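Local coordinates for DUF4442 domain-containing protein (Pseudomonas aeruginosa, PDB 1YOC) that is of unknown function but has a hotdog fold and resembles thioesterases of the PaaI type, so it may act on acyl thioesters, at residues Pro34-Leu39 with Ala74-Asp79. Numbering follows the deposited sequence.
Sequences PQFVEL and AGTMTD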
ATOM      1  N   PRO B  34      -0.521 -13.642   3.678  1.00 12.50           N
ATOM      2  CA  PRO B  34       0.746 -14.063   3.075  1.00 12.73           C
ATOM      3  C   PRO B  34       1.439 -15.269   3.722  1.00 13.51           C
ATOM      4  O   PRO B  34       1.069 -15.702   4.824  1.00 13.81           O
ATOM      5  CB  PRO B  34       1.592 -12.798   3.223  1.00 11.07           C
ATOM      6  CG  PRO B  34       1.191 -12.340   4.670  1.00 11.62           C
ATOM      7  CD  PRO B  34      -0.298 -12.677   4.781  1.00 11.35           C
ATOM      8  N   GLN B  35       2.422 -15.812   3.005  1.00 11.90           N
ATOM      9  CA  GLN B  35       3.252 -16.900   3.538  1.00 13.63           C
ATOM     10  C   GLN B  35       4.660 -16.594   3.039  1.00 12.95           C
ATOM     11  O   GLN B  35       4.835 -15.933   1.991  1.00 16.15           O
ATOM     12  CB  GLN B  35       2.821 -18.259   2.964  1.00 14.14           C
ATOM     13  CG  GLN B  35       1.406 -18.683   3.347  1.00 14.90           C
ATOM     14  CD  GLN B  35       1.321 -19.029   4.833  1.00 17.58           C
ATOM     15  OE1 GLN B  35       2.328 -19.366   5.469  1.00 18.11           O
ATOM     16  NE2 GLN B  35       0.126 -18.951   5.384  1.00 17.48           N
ATOM     17  N   PHE B  36       5.666 -17.016   3.774  1.00 13.61           N
ATOM     18  CA  PHE B  36       7.033 -16.846   3.277  1.00 14.40           C
ATOM     19  C   PHE B  36       7.435 -18.161   2.604  1.00 16.66           C
ATOM     20  O   PHE B  36       7.138 -19.264   3.134  1.00 15.63           O
ATOM     21  CB  PHE B  36       8.026 -16.623   4.415  1.00 13.70           C
ATOM     22  CG  PHE B  36       8.186 -15.185   4.795  1.00 13.85           C
ATOM     23  CD1 PHE B  36       9.192 -14.396   4.224  1.00 15.21           C
ATOM     24  CD2 PHE B  36       7.316 -14.601   5.705  1.00 12.23           C
ATOM     25  CE1 PHE B  36       9.304 -13.028   4.575  1.00 14.70           C
ATOM     26  CE2 PHE B  36       7.426 -13.276   6.049  1.00 13.38           C
ATOM     27  CZ  PHE B  36       8.424 -12.475   5.484  1.00 14.60           C
ATOM     28  N   VAL B  37       8.109 -18.040   1.456  1.00 16.36           N
ATOM     29  CA  VAL B  37       8.650 -19.198   0.727  1.00 18.43           C
ATOM     30  C   VAL B  37      10.090 -19.311   1.232  1.00 19.64           C
ATOM     31  O   VAL B  37      10.606 -20.415   1.499  1.00 19.18           O
ATOM     32  CB  VAL B  37       8.704 -18.962  -0.800  1.00 20.32           C
ATOM     33  CG1 VAL B  37       9.432 -20.148  -1.503  1.00 22.89           C
ATOM     34  CG2 VAL B  37       7.320 -18.806  -1.327  1.00 21.31           C
ATOM     35  N   GLU B  38      10.757 -18.169   1.360  1.00 16.94           N
ATOM     36  CA  GLU B  38      12.127 -18.178   1.862  1.00 18.47           C
ATOM     37  C   GLU B  38      12.468 -16.898   2.595  1.00 16.32           C
ATOM     38  O   GLU B  38      12.009 -15.819   2.224  1.00 14.89           O
ATOM     39  CB  GLU B  38      13.139 -18.363   0.730  1.00 21.98           C
ATOM     40  CG  GLU B  38      14.519 -18.697   1.288  1.00 27.79           C
ATOM     41  CD  GLU B  38      15.570 -18.997   0.203  1.00 31.90           C
ATOM     42  OE1 GLU B  38      15.183 -19.304  -0.949  1.00 32.27           O
ATOM     43  OE2 GLU B  38      16.780 -18.932   0.521  1.00 33.21           O
ATOM     44  N   LEU B  39      13.295 -17.010   3.626  1.00 14.25           N
ATOM     45  CA  LEU B  39      13.695 -15.822   4.364  1.00 16.22           C
ATOM     46  C   LEU B  39      15.066 -16.094   4.984  1.00 17.54           C
ATOM     47  O   LEU B  39      15.237 -17.071   5.708  1.00 17.49           O
ATOM     48  CB  LEU B  39      12.680 -15.517   5.477  1.00 14.92           C
ATOM     49  CG  LEU B  39      13.034 -14.327   6.374  1.00 15.97           C
ATOM     50  CD1 LEU B  39      13.130 -13.039   5.553  1.00 16.04           C
ATOM     51  CD2 LEU B  39      12.001 -14.153   7.486  1.00 18.90           C
ATOM     52  N   ALA B  74      10.485  -6.816   1.986  1.00  9.28           N
ATOM     53  CA  ALA B  74      11.608  -5.909   2.168  1.00  9.64           C
ATOM     54  C   ALA B  74      11.922  -5.654   3.604  1.00  8.90           C
ATOM     55  O   ALA B  74      13.092  -5.656   3.992  1.00 10.10           O
ATOM     56  CB  ALA B  74      11.350  -4.583   1.463  1.00  7.72           C
ATOM     57  N   GLY B  75      10.878  -5.431   4.395  1.00  9.82           N
ATOM     58  CA  GLY B  75      11.079  -5.129   5.785  1.00  8.89           C
ATOM     59  C   GLY B  75      11.628  -6.315   6.555  1.00  9.45           C
ATOM     60  O   GLY B  75      12.550  -6.154   7.361  1.00 10.34           O
ATOM     61  N   THR B  76      11.063  -7.498   6.322  1.00 10.88           N
ATOM     62  CA  THR B  76      11.550  -8.677   7.033  1.00 11.59           C
ATOM     63  C   THR B  76      13.007  -8.975   6.605  1.00 12.16           C
ATOM     64  O   THR B  76      13.876  -9.271   7.449  1.00 12.59           O
ATOM     65  CB  THR B  76      10.650  -9.877   6.780  1.00 13.10           C
ATOM     66  OG1 THR B  76       9.313  -9.554   7.220  1.00 18.24           O
ATOM     67  CG2 THR B  76      11.104 -11.074   7.669  1.00 16.45           C
ATOM     68  N   MET B  77      13.295  -8.888   5.312  1.00 10.80           N
ATOM     69  CA  MET B  77      14.698  -9.111   4.900  1.00 10.88           C
ATOM     70  C   MET B  77      15.646  -8.090   5.596  1.00 11.81           C
ATOM     71  O   MET B  77      16.737  -8.442   6.028  1.00 12.62           O
ATOM     72  CB  MET B  77      14.860  -8.964   3.381  1.00 11.03           C
ATOM     73  CG  MET B  77      16.328  -9.115   2.935  1.00 12.34           C
ATOM     74  SD  MET B  77      16.508  -9.241   1.147  1.00 13.05           S
ATOM     75  CE  MET B  77      15.961  -7.568   0.702  1.00 13.27           C
ATOM     76  N   THR B  78      15.257  -6.822   5.651  1.00 11.60           N
ATOM     77  CA  THR B  78      16.096  -5.794   6.293  1.00 11.09           C
ATOM     78  C   THR B  78      16.363  -6.154   7.753  1.00 12.04           C
ATOM     79  O   THR B  78      17.521  -6.109   8.214  1.00 11.52           O
ATOM     80  CB  THR B  78      15.420  -4.426   6.194  1.00 10.37           C
ATOM     81  OG1 THR B  78      15.307  -4.070   4.806  1.00  9.96           O
ATOM     82  CG2 THR B  78      16.232  -3.336   6.960  1.00 11.04           C
ATOM     83  N   ASP B  79      15.302  -6.550   8.450  1.00 11.43           N
ATOM     84  CA  ASP B  79      15.396  -6.961   9.860  1.00 12.20           C
ATOM     85  C   ASP B  79      16.353  -8.156  10.029  1.00 12.71           C
ATOM     86  O   ASP B  79      17.100  -8.240  11.021  1.00 11.51           O
ATOM     87  CB  ASP B  79      14.012  -7.348  10.389  1.00 13.24           C
ATOM     88  CG  ASP B  79      13.972  -7.460  11.912  1.00 14.68           C
ATOM     89  OD1 ASP B  79      14.151  -6.401  12.567  1.00 15.69           O
ATOM     90  OD2 ASP B  79      13.785  -8.601  12.435  1.00 14.91           O
TER
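The T76 side chain, on the helix, overlaps L39 and F36 of residues 34-39, its methyl meeting L39 and its other branch meeting F36. The L39 side chain crosses that of T76 at about a right angle. Its CD2 lies 3.2 Å from CG2 of T76, a squeezed methyl-methyl contact. CD1 of L39 also touches this methyl, at 3.5 Å. The F36 ring and the T76 side chain point at each other. CZ of F36 is 3.5 Å from OG1 of T76, and the oxygen faces the rim of the ring, close to the ring plane. With chi1 at -59°, OG1 sits beside the backbone N of T76 and bonds to the L72 carbonyl one helical turn back. The buried hydroxyl is thus satisfied within its own helix. L39 CD2 lies over one face of the F36 ring, offset toward the rim.

In the hotdog fold a long helix, here 63-81, is wrapped by an antiparallel sheet. Residues 35-39 belong to strand 35-40, one of the two outermost strands of the sheet within this chain, which pairs with 43-48. A classic beta bulge, with V37 and E38 both opposite E45, interrupts the strand between F36 and L39. Both side chains still reach the helix. M7 of helix 2-13 touches F36 and L39, and M3 touches T76. On the sheet side, V124 of strand 120-130 packs against A74, M77 and T78.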